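Local coordinates for protein arginine decarboxylase (Campylobacter jejuni subsp. jejuni, PDB 3NZP) that probably catalyses the pyridoxal-phosphate-dependent decarboxylation of arginine to agmatine, an early step in polyamine and spermidine biosynthesis, at residues B[61-75]-B[292-304]. Sequence-based numbering, arbitrary orientation.
Sequences NIYGNFNKARKEFGY and LREYANDVVFILK
L292 meets N61 and N65 with its CD1 methyl, the first touch between two barrel helices that run in the same general direction, their axes crossing at -43°. R293, bent at chi2 (53°), carries its guanidinium across to K68 and E72: one face rests on K68 CB, NH1 forms a salt bridge with E72 OE1 (2.8 Å), and NE donates to N297 OD1, two acceptors that together probably restrain its rotation. The rim of Y295 meets that of F66 near a right angle. A296 is a worked case of a small residue bringing helices close: its CB stands 3.8 Å from the F66 ring centroid, almost on the ring normal, and also touches CB of A69, whose side chain sits as a knob among R293, A296, N297 and V300. V300 then divides its methyls, CG1 against Y75 CB (3.5 Å) and CG2 against A69 CB and R70 CG. F301 meets the F73 ring obliquely. L303 CB lies 3.6 Å from Y75 OH, which is hydrogen-bonded to P315 O. Fully extended, K304 hydrogen-bonds through NZ to F73 O (2.9 Å), within the Schellman motif ending helix 52-72. In this TIM-type barrel I62, V299 and L303 lean on strand 316-319, F66 stacks on F79 of strand 79-84, and helix 242-260 receives Y295 and L303.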
ATOM      1  N   ASN B  61      25.684   1.829 -16.635  1.00 40.80           N
ATOM      2  CA  ASN B  61      26.375   1.384 -15.451  1.00 37.18           C
ATOM      3  C   ASN B  61      26.221  -0.141 -15.345  1.00 34.47           C
ATOM      4  O   ASN B  61      27.162  -0.836 -14.989  1.00 34.12           O
ATOM      5  CB  ASN B  61      25.802   2.112 -14.245  1.00 46.64           C
ATOM      6  CG  ASN B  61      26.616   1.896 -12.999  1.00 57.61           C
ATOM      7  OD1 ASN B  61      27.847   1.888 -13.037  1.00 58.02           O
ATOM      8  ND2 ASN B  61      25.931   1.730 -11.871  1.00 67.24           N
ATOM      9  N   ILE B  62      25.043  -0.658 -15.682  1.00 38.20           N
ATOM     10  CA  ILE B  62      24.808  -2.098 -15.642  1.00 37.78           C
ATOM     11  C   ILE B  62      25.627  -2.761 -16.745  1.00 40.32           C
ATOM     12  O   ILE B  62      26.469  -3.619 -16.471  1.00 38.62           O
ATOM     13  CB  ILE B  62      23.310  -2.438 -15.839  1.00 37.05           C
ATOM     14  CG1 ILE B  62      22.510  -1.944 -14.634  1.00 34.17           C
ATOM     15  CG2 ILE B  62      23.108  -3.940 -15.976  1.00 30.84           C
ATOM     16  CD1 ILE B  62      21.037  -2.187 -14.751  1.00 43.23           C
ATOM     17  N   TYR B  63      25.395  -2.361 -17.991  1.00 39.28           N
ATOM     18  CA  TYR B  63      26.152  -2.927 -19.101  1.00 38.90           C
ATOM     19  C   TYR B  63      27.656  -2.734 -18.883  1.00 39.82           C
ATOM     20  O   TYR B  63      28.461  -3.620 -19.188  1.00 36.22           O
ATOM     21  CB  TYR B  63      25.712  -2.289 -20.415  1.00 25.38           C
ATOM     22  CG  TYR B  63      24.466  -2.923 -20.948  1.00 25.42           C
ATOM     23  CD1 TYR B  63      23.204  -2.549 -20.492  1.00 24.78           C
ATOM     24  CD2 TYR B  63      24.553  -3.952 -21.875  1.00 34.52           C
ATOM     25  CE1 TYR B  63      22.055  -3.194 -20.954  1.00 25.92           C
ATOM     26  CE2 TYR B  63      23.425  -4.600 -22.337  1.00 40.32           C
ATOM     27  CZ  TYR B  63      22.182  -4.221 -21.878  1.00 35.17           C
ATOM     28  OH  TYR B  63      21.090  -4.901 -22.363  1.00 47.42           O
ATOM     29  N   GLY B  64      28.020  -1.579 -18.331  1.00 41.70           N
ATOM     30  CA  GLY B  64      29.414  -1.285 -18.062  1.00 39.74           C
ATOM     31  C   GLY B  64      30.078  -2.337 -17.194  1.00 38.36           C
ATOM     32  O   GLY B  64      31.106  -2.897 -17.566  1.00 35.38           O
ATOM     33  N   ASN B  65      29.485  -2.623 -16.042  1.00 36.51           N
ATOM     34  CA  ASN B  65      30.052  -3.610 -15.143  1.00 36.63           C
ATOM     35  C   ASN B  65      30.049  -5.026 -15.685  1.00 33.13           C
ATOM     36  O   ASN B  65      31.037  -5.740 -15.562  1.00 31.78           O
ATOM     37  CB  ASN B  65      29.321  -3.602 -13.811  1.00 36.41           C
ATOM     38  CG  ASN B  65      29.754  -2.472 -12.937  1.00 37.99           C
ATOM     39  OD1 ASN B  65      29.378  -1.329 -13.164  1.00 44.73           O
ATOM     40  ND2 ASN B  65      30.579  -2.777 -11.936  1.00 40.43           N
ATOM     41  N   PHE B  66      28.938  -5.442 -16.270  1.00 33.47           N
ATOM     42  CA  PHE B  66      28.872  -6.790 -16.786  1.00 37.81           C
ATOM     43  C   PHE B  66      29.827  -6.983 -17.949  1.00 38.62           C
ATOM     44  O   PHE B  66      30.316  -8.089 -18.178  1.00 44.20           O
ATOM     45  CB  PHE B  66      27.431  -7.166 -17.175  1.00 32.11           C
ATOM     46  CG  PHE B  66      26.695  -7.894 -16.089  1.00 22.14           C
ATOM     47  CD1 PHE B  66      26.869  -9.257 -15.915  1.00 23.07           C
ATOM     48  CD2 PHE B  66      25.888  -7.204 -15.191  1.00 26.85           C
ATOM     49  CE1 PHE B  66      26.257  -9.930 -14.857  1.00 32.27           C
ATOM     50  CE2 PHE B  66      25.270  -7.861 -14.130  1.00 24.89           C
ATOM     51  CZ  PHE B  66      25.453  -9.227 -13.958  1.00 34.65           C
ATOM     52  N   ASN B  67      30.131  -5.922 -18.682  1.00 35.43           N
ATOM     53  CA  ASN B  67      31.059  -6.104 -19.780  1.00 39.99           C
ATOM     54  C   ASN B  67      32.474  -6.227 -19.236  1.00 40.60           C
ATOM     55  O   ASN B  67      33.225  -7.120 -19.627  1.00 37.59           O
ATOM     56  CB  ASN B  67      30.945  -4.967 -20.787  1.00 37.44           C
ATOM     57  CG  ASN B  67      29.767  -5.150 -21.706  1.00 46.49           C
ATOM     58  OD1 ASN B  67      29.377  -6.291 -22.002  1.00 33.32           O
ATOM     59  ND2 ASN B  67      29.191  -4.043 -22.174  1.00 49.75           N
ATOM     60  N   LYS B  68      32.825  -5.345 -18.310  1.00 41.53           N
ATOM     61  CA  LYS B  68      34.142  -5.383 -17.705  1.00 37.10           C
ATOM     62  C   LYS B  68      34.309  -6.706 -16.965  1.00 36.08           C
ATOM     63  O   LYS B  68      35.406  -7.248 -16.887  1.00 46.02           O
ATOM     64  CB  LYS B  68      34.321  -4.188 -16.764  1.00 31.72           C
ATOM     65  CG  LYS B  68      34.226  -2.876 -17.528  1.00 41.37           C
ATOM     66  CD  LYS B  68      34.845  -1.697 -16.807  1.00 40.83           C
ATOM     67  CE  LYS B  68      34.019  -1.244 -15.631  1.00 51.13           C
ATOM     68  NZ  LYS B  68      34.620  -0.020 -15.028  1.00 58.81           N
ATOM     69  N   ALA B  69      33.222  -7.245 -16.440  1.00 34.52           N
ATOM     70  CA  ALA B  69      33.301  -8.505 -15.735  1.00 32.76           C
ATOM     71  C   ALA B  69      33.500  -9.623 -16.732  1.00 38.83           C
ATOM     72  O   ALA B  69      34.213 -10.588 -16.467  1.00 47.71           O
ATOM     73  CB  ALA B  69      32.032  -8.755 -14.944  1.00 40.70           C
ATOM     74  N   ARG B  70      32.866  -9.519 -17.888  1.00 44.78           N
ATOM     75  CA  ARG B  70      33.019 -10.572 -18.871  1.00 44.86           C
ATOM     76  C   ARG B  70      34.417 -10.612 -19.438  1.00 45.41           C
ATOM     77  O   ARG B  70      34.967 -11.688 -19.656  1.00 49.64           O
ATOM     78  CB  ARG B  70      32.001 -10.416 -19.989  1.00 36.88           C
ATOM     79  CG  ARG B  70      30.691 -11.097 -19.675  1.00 47.15           C
ATOM     80  CD  ARG B  70      29.925 -11.307 -20.942  1.00 47.34           C
ATOM     81  NE  ARG B  70      29.785 -10.042 -21.636  1.00 53.81           N
ATOM     82  CZ  ARG B  70      29.576  -9.929 -22.938  1.00 57.72           C
ATOM     83  NH1 ARG B  70      29.452  -8.725 -23.487  1.00 63.33           N
ATOM     84  NH2 ARG B  70      29.503 -11.021 -23.689  1.00 52.14           N
ATOM     85  N   LYS B  71      35.004  -9.444 -19.665  1.00 50.38           N
ATOM     86  CA  LYS B  71      36.352  -9.385 -20.221  1.00 50.83           C
ATOM     87  C   LYS B  71      37.382  -9.903 -19.237  1.00 48.35           C
ATOM     88  O   LYS B  71      38.339 -10.574 -19.627  1.00 38.53           O
ATOM     89  CB  LYS B  71      36.692  -7.948 -20.632  1.00 52.50           C
ATOM     90  CG  LYS B  71      35.910  -7.461 -21.856  1.00 70.93           C
ATOM     91  CD  LYS B  71      36.215  -8.322 -23.091  1.00 71.65           C
ATOM     92  CE  LYS B  71      35.511  -7.823 -24.353  1.00 68.75           C
ATOM     93  NZ  LYS B  71      36.025  -8.511 -25.571  1.00 65.83           N
ATOM     94  N   GLU B  72      37.180  -9.592 -17.959  1.00 47.46           N
ATOM     95  CA  GLU B  72      38.101 -10.025 -16.920  1.00 39.47           C
ATOM     96  C   GLU B  72      38.271 -11.527 -16.994  1.00 34.00           C
ATOM     97  O   GLU B  72      39.381 -12.017 -17.061  1.00 46.83           O
ATOM     98  CB  GLU B  72      37.589  -9.638 -15.536  1.00 41.64           C
ATOM     99  CG  GLU B  72      38.625  -9.822 -14.451  1.00 43.68           C
ATOM    100  CD  GLU B  72      38.054  -9.693 -13.050  1.00 50.71           C
ATOM    101  OE1 GLU B  72      37.439  -8.647 -12.748  1.00 57.56           O
ATOM    102  OE2 GLU B  72      38.224 -10.635 -12.245  1.00 45.75           O
ATOM    103  N   PHE B  73      37.178 -12.272 -16.997  1.00 35.23           N
ATOM    104  CA  PHE B  73      37.316 -13.716 -17.059  1.00 34.15           C
ATOM    105  C   PHE B  73      37.165 -14.244 -18.474  1.00 31.19           C
ATOM    106  O   PHE B  73      36.923 -15.431 -18.666  1.00 32.21           O
ATOM    107  CB  PHE B  73      36.292 -14.382 -16.154  1.00 39.95           C
ATOM    108  CG  PHE B  73      36.218 -13.774 -14.798  1.00 44.98           C
ATOM    109  CD1 PHE B  73      35.568 -12.563 -14.604  1.00 47.79           C
ATOM    110  CD2 PHE B  73      36.820 -14.392 -13.716  1.00 46.43           C
ATOM    111  CE1 PHE B  73      35.519 -11.977 -13.353  1.00 48.64           C
ATOM    112  CE2 PHE B  73      36.778 -13.815 -12.460  1.00 52.55           C
ATOM    113  CZ  PHE B  73      36.124 -12.604 -12.278  1.00 53.13           C
ATOM    114  N   GLY B  74      37.310 -13.368 -19.463  1.00 25.55           N
ATOM    115  CA  GLY B  74      37.180 -13.796 -20.841  1.00 26.78           C
ATOM    116  C   GLY B  74      35.974 -14.677 -21.076  1.00 29.81           C
ATOM    117  O   GLY B  74      36.111 -15.796 -21.569  1.00 28.72           O
ATOM    118  N   TYR B  75      34.791 -14.169 -20.724  1.00 37.10           N
ATOM    119  CA  TYR B  75      33.522 -14.899 -20.881  1.00 38.24           C
ATOM    120  C   TYR B  75      33.018 -14.845 -22.335  1.00 35.00           C
ATOM    121  O   TYR B  75      32.823 -13.772 -22.891  1.00 33.27           O
ATOM    122  CB  TYR B  75      32.469 -14.309 -19.931  1.00 28.82           C
ATOM    123  CG  TYR B  75      31.254 -15.195 -19.740  1.00 38.00           C
ATOM    124  CD1 TYR B  75      30.055 -14.948 -20.420  1.00 35.64           C
ATOM    125  CD2 TYR B  75      31.314 -16.305 -18.897  1.00 35.64           C
ATOM    126  CE1 TYR B  75      28.948 -15.791 -20.258  1.00 25.84           C
ATOM    127  CE2 TYR B  75      30.219 -17.147 -18.732  1.00 31.28           C
ATOM    128  CZ  TYR B  75      29.043 -16.885 -19.414  1.00 24.61           C
ATOM    129  OH  TYR B  75      27.972 -17.732 -19.247  1.00 39.15           O
ATOM    130  N   LEU B 292      28.083  -3.714  -7.363  1.00 32.81           N
ATOM    131  CA  LEU B 292      27.562  -4.134  -8.658  1.00 32.60           C
ATOM    132  C   LEU B 292      28.599  -5.018  -9.349  1.00 32.91           C
ATOM    133  O   LEU B 292      28.273  -6.090  -9.865  1.00 32.86           O
ATOM    134  CB  LEU B 292      27.259  -2.922  -9.546  1.00 28.55           C
ATOM    135  CG  LEU B 292      26.201  -3.112 -10.640  1.00 33.03           C
ATOM    136  CD1 LEU B 292      26.353  -2.006 -11.669  1.00 27.84           C
ATOM    137  CD2 LEU B 292      26.348  -4.460 -11.316  1.00 33.54           C
ATOM    138  N   ARG B 293      29.852  -4.566  -9.336  1.00 33.02           N
ATOM    139  CA  ARG B 293      30.951  -5.299  -9.958  1.00 36.53           C
ATOM    140  C   ARG B 293      31.077  -6.696  -9.355  1.00 33.77           C
ATOM    141  O   ARG B 293      31.307  -7.672 -10.072  1.00 31.32           O
ATOM    142  CB  ARG B 293      32.268  -4.518  -9.797  1.00 33.87           C
ATOM    143  CG  ARG B 293      33.462  -5.115 -10.540  1.00 31.44           C
ATOM    144  CD  ARG B 293      33.145  -5.330 -12.009  1.00 50.31           C
ATOM    145  NE  ARG B 293      34.154  -6.122 -12.714  1.00 51.92           N
ATOM    146  CZ  ARG B 293      35.247  -5.631 -13.289  1.00 52.27           C
ATOM    147  NH1 ARG B 293      36.087  -6.456 -13.896  1.00 56.88           N
ATOM    148  NH2 ARG B 293      35.501  -4.326 -13.268  1.00 44.81           N
ATOM    149  N   GLU B 294      30.916  -6.779  -8.037  1.00 31.30           N
ATOM    150  CA  GLU B 294      30.994  -8.054  -7.336  1.00 29.90           C
ATOM    151  C   GLU B 294      29.889  -8.974  -7.856  1.00 38.50           C
ATOM    152  O   GLU B 294      30.114 -10.152  -8.154  1.00 36.32           O
ATOM    153  CB  GLU B 294      30.839  -7.843  -5.833  1.00 25.05           C
ATOM    154  CG  GLU B 294      30.923  -9.127  -5.052  1.00 37.63           C
ATOM    155  CD  GLU B 294      31.044  -8.912  -3.550  1.00 44.22           C
ATOM    156  OE1 GLU B 294      31.229  -9.919  -2.835  1.00 49.01           O
ATOM    157  OE2 GLU B 294      30.956  -7.755  -3.083  1.00 40.74           O
ATOM    158  N   TYR B 295      28.689  -8.419  -7.973  1.00 41.81           N
ATOM    159  CA  TYR B 295      27.552  -9.170  -8.474  1.00 38.82           C
ATOM    160  C   TYR B 295      27.883  -9.664  -9.882  1.00 37.65           C
ATOM    161  O   TYR B 295      27.716 -10.844 -10.193  1.00 39.25           O
ATOM    162  CB  TYR B 295      26.316  -8.274  -8.468  1.00 43.07           C
ATOM    163  CG  TYR B 295      25.086  -8.883  -9.088  1.00 41.76           C
ATOM    164  CD1 TYR B 295      24.740  -8.601 -10.402  1.00 45.80           C
ATOM    165  CD2 TYR B 295      24.274  -9.739  -8.364  1.00 34.65           C
ATOM    166  CE1 TYR B 295      23.611  -9.158 -10.979  1.00 53.10           C
ATOM    167  CE2 TYR B 295      23.144 -10.305  -8.928  1.00 39.90           C
ATOM    168  CZ  TYR B 295      22.816 -10.013 -10.239  1.00 47.86           C
ATOM    169  OH  TYR B 295      21.707 -10.589 -10.832  1.00 49.84           O
ATOM    170  N   ALA B 296      28.373  -8.766 -10.728  1.00 34.00           N
ATOM    171  CA  ALA B 296      28.721  -9.150 -12.090  1.00 38.45           C
ATOM    172  C   ALA B 296      29.854 -10.182 -12.113  1.00 37.70           C
ATOM    173  O   ALA B 296      29.717 -11.237 -12.736  1.00 39.39           O
ATOM    174  CB  ALA B 296      29.100  -7.912 -12.916  1.00 35.19           C
ATOM    175  N   ASN B 297      30.967  -9.896 -11.441  1.00 30.88           N
ATOM    176  CA  ASN B 297      32.071 -10.848 -11.434  1.00 30.43           C
ATOM    177  C   ASN B 297      31.590 -12.218 -10.972  1.00 31.62           C
ATOM    178  O   ASN B 297      31.902 -13.235 -11.593  1.00 30.38           O
ATOM    179  CB  ASN B 297      33.212 -10.377 -10.529  1.00 29.65           C
ATOM    180  CG  ASN B 297      33.916  -9.160 -11.069  1.00 29.64           C
ATOM    181  OD1 ASN B 297      34.040  -8.989 -12.280  1.00 29.24           O
ATOM    182  ND2 ASN B 297      34.399  -8.312 -10.173  1.00 35.94           N
ATOM    183  N   ASP B 298      30.816 -12.243  -9.892  1.00 27.56           N
ATOM    184  CA  ASP B 298      30.300 -13.504  -9.385  1.00 26.80           C
ATOM    185  C   ASP B 298      29.482 -14.241 -10.440  1.00 31.38           C
ATOM    186  O   ASP B 298      29.659 -15.441 -10.638  1.00 29.84           O
ATOM    187  CB  ASP B 298      29.473 -13.274  -8.127  1.00 26.39           C
ATOM    188  CG  ASP B 298      30.336 -12.970  -6.928  1.00 40.67           C
ATOM    189  OD1 ASP B 298      29.801 -12.587  -5.858  1.00 48.17           O
ATOM    190  OD2 ASP B 298      31.565 -13.118  -7.055  1.00 50.52           O
ATOM    191  N   VAL B 299      28.593 -13.534 -11.130  1.00 31.49           N
ATOM    192  CA  VAL B 299      27.774 -14.181 -12.149  1.00 31.19           C
ATOM    193  C   VAL B 299      28.630 -14.785 -13.241  1.00 34.65           C
ATOM    194  O   VAL B 299      28.513 -15.972 -13.553  1.00 41.28           O
ATOM    195  CB  VAL B 299      26.757 -13.198 -12.794  1.00 35.77           C
ATOM    196  CG1 VAL B 299      26.015 -13.872 -13.950  1.00 21.82           C
ATOM    197  CG2 VAL B 299      25.762 -12.728 -11.749  1.00 31.59           C
ATOM    198  N   VAL B 300      29.512 -13.976 -13.811  1.00 32.14           N
ATOM    199  CA  VAL B 300      30.369 -14.450 -14.886  1.00 40.05           C
ATOM    200  C   VAL B 300      31.274 -15.592 -14.458  1.00 41.71           C
ATOM    201  O   VAL B 300      31.509 -16.529 -15.217  1.00 42.09           O
ATOM    202  CB  VAL B 300      31.235 -13.323 -15.417  1.00 40.46           C
ATOM    203  CG1 VAL B 300      32.142 -13.852 -16.504  1.00 47.22           C
ATOM    204  CG2 VAL B 300      30.357 -12.219 -15.946  1.00 40.54           C
ATOM    205  N   PHE B 301      31.787 -15.514 -13.239  1.00 38.12           N
ATOM    206  CA  PHE B 301      32.677 -16.555 -12.750  1.00 38.17           C
ATOM    207  C   PHE B 301      31.942 -17.871 -12.527  1.00 37.05           C
ATOM    208  O   PHE B 301      32.303 -18.884 -13.115  1.00 41.30           O
ATOM    209  CB  PHE B 301      33.347 -16.084 -11.466  1.00 46.93           C
ATOM    210  CG  PHE B 301      34.369 -17.034 -10.921  1.00 53.42           C
ATOM    211  CD1 PHE B 301      33.995 -18.062 -10.059  1.00 61.23           C
ATOM    212  CD2 PHE B 301      35.717 -16.865 -11.217  1.00 47.98           C
ATOM    213  CE1 PHE B 301      34.953 -18.899  -9.488  1.00 59.16           C
ATOM    214  CE2 PHE B 301      36.681 -17.695 -10.654  1.00 46.63           C
ATOM    215  CZ  PHE B 301      36.299 -18.713  -9.785  1.00 49.74           C
ATOM    216  N   ILE B 302      30.908 -17.851 -11.693  1.00 35.34           N
ATOM    217  CA  ILE B 302      30.144 -19.059 -11.409  1.00 35.87           C
ATOM    218  C   ILE B 302      29.750 -19.789 -12.687  1.00 39.39           C
ATOM    219  O   ILE B 302      29.894 -21.010 -12.795  1.00 34.14           O
ATOM    220  CB  ILE B 302      28.842 -18.753 -10.644  1.00 38.15           C
ATOM    221  CG1 ILE B 302      29.135 -17.966  -9.361  1.00 34.08           C
ATOM    222  CG2 ILE B 302      28.126 -20.065 -10.309  1.00 34.57           C
ATOM    223  CD1 ILE B 302      29.939 -18.738  -8.337  1.00 57.85           C
ATOM    224  N   LEU B 303      29.245 -19.040 -13.660  1.00 40.61           N
ATOM    225  CA  LEU B 303      28.819 -19.656 -14.908  1.00 41.59           C
ATOM    226  C   LEU B 303      29.997 -20.226 -15.694  1.00 40.02           C
ATOM    227  O   LEU B 303      29.935 -21.358 -16.169  1.00 41.80           O
ATOM    228  CB  LEU B 303      28.037 -18.657 -15.761  1.00 38.36           C
ATOM    229  CG  LEU B 303      26.697 -18.200 -15.171  1.00 38.05           C
ATOM    230  CD1 LEU B 303      26.083 -17.180 -16.114  1.00 32.13           C
ATOM    231  CD2 LEU B 303      25.760 -19.388 -14.966  1.00 26.36           C
ATOM    232  N   LYS B 304      31.070 -19.451 -15.824  1.00 37.56           N
ATOM    233  CA  LYS B 304      32.247 -19.922 -16.543  1.00 33.24           C
ATOM    234  C   LYS B 304      32.683 -21.256 -15.967  1.00 32.79           C
ATOM    235  O   LYS B 304      32.852 -22.235 -16.684  1.00 32.82           O
ATOM    236  CB  LYS B 304      33.389 -18.935 -16.406  1.00 25.10           C
ATOM    237  CG  LYS B 304      34.681 -19.423 -17.015  1.00 31.34           C
ATOM    238  CD  LYS B 304      35.754 -18.366 -16.860  1.00 37.52           C
ATOM    239  CE  LYS B 304      37.071 -18.791 -17.477  1.00 40.28           C
ATOM    240  NZ  LYS B 304      38.113 -17.733 -17.276  1.00 45.91           N
TER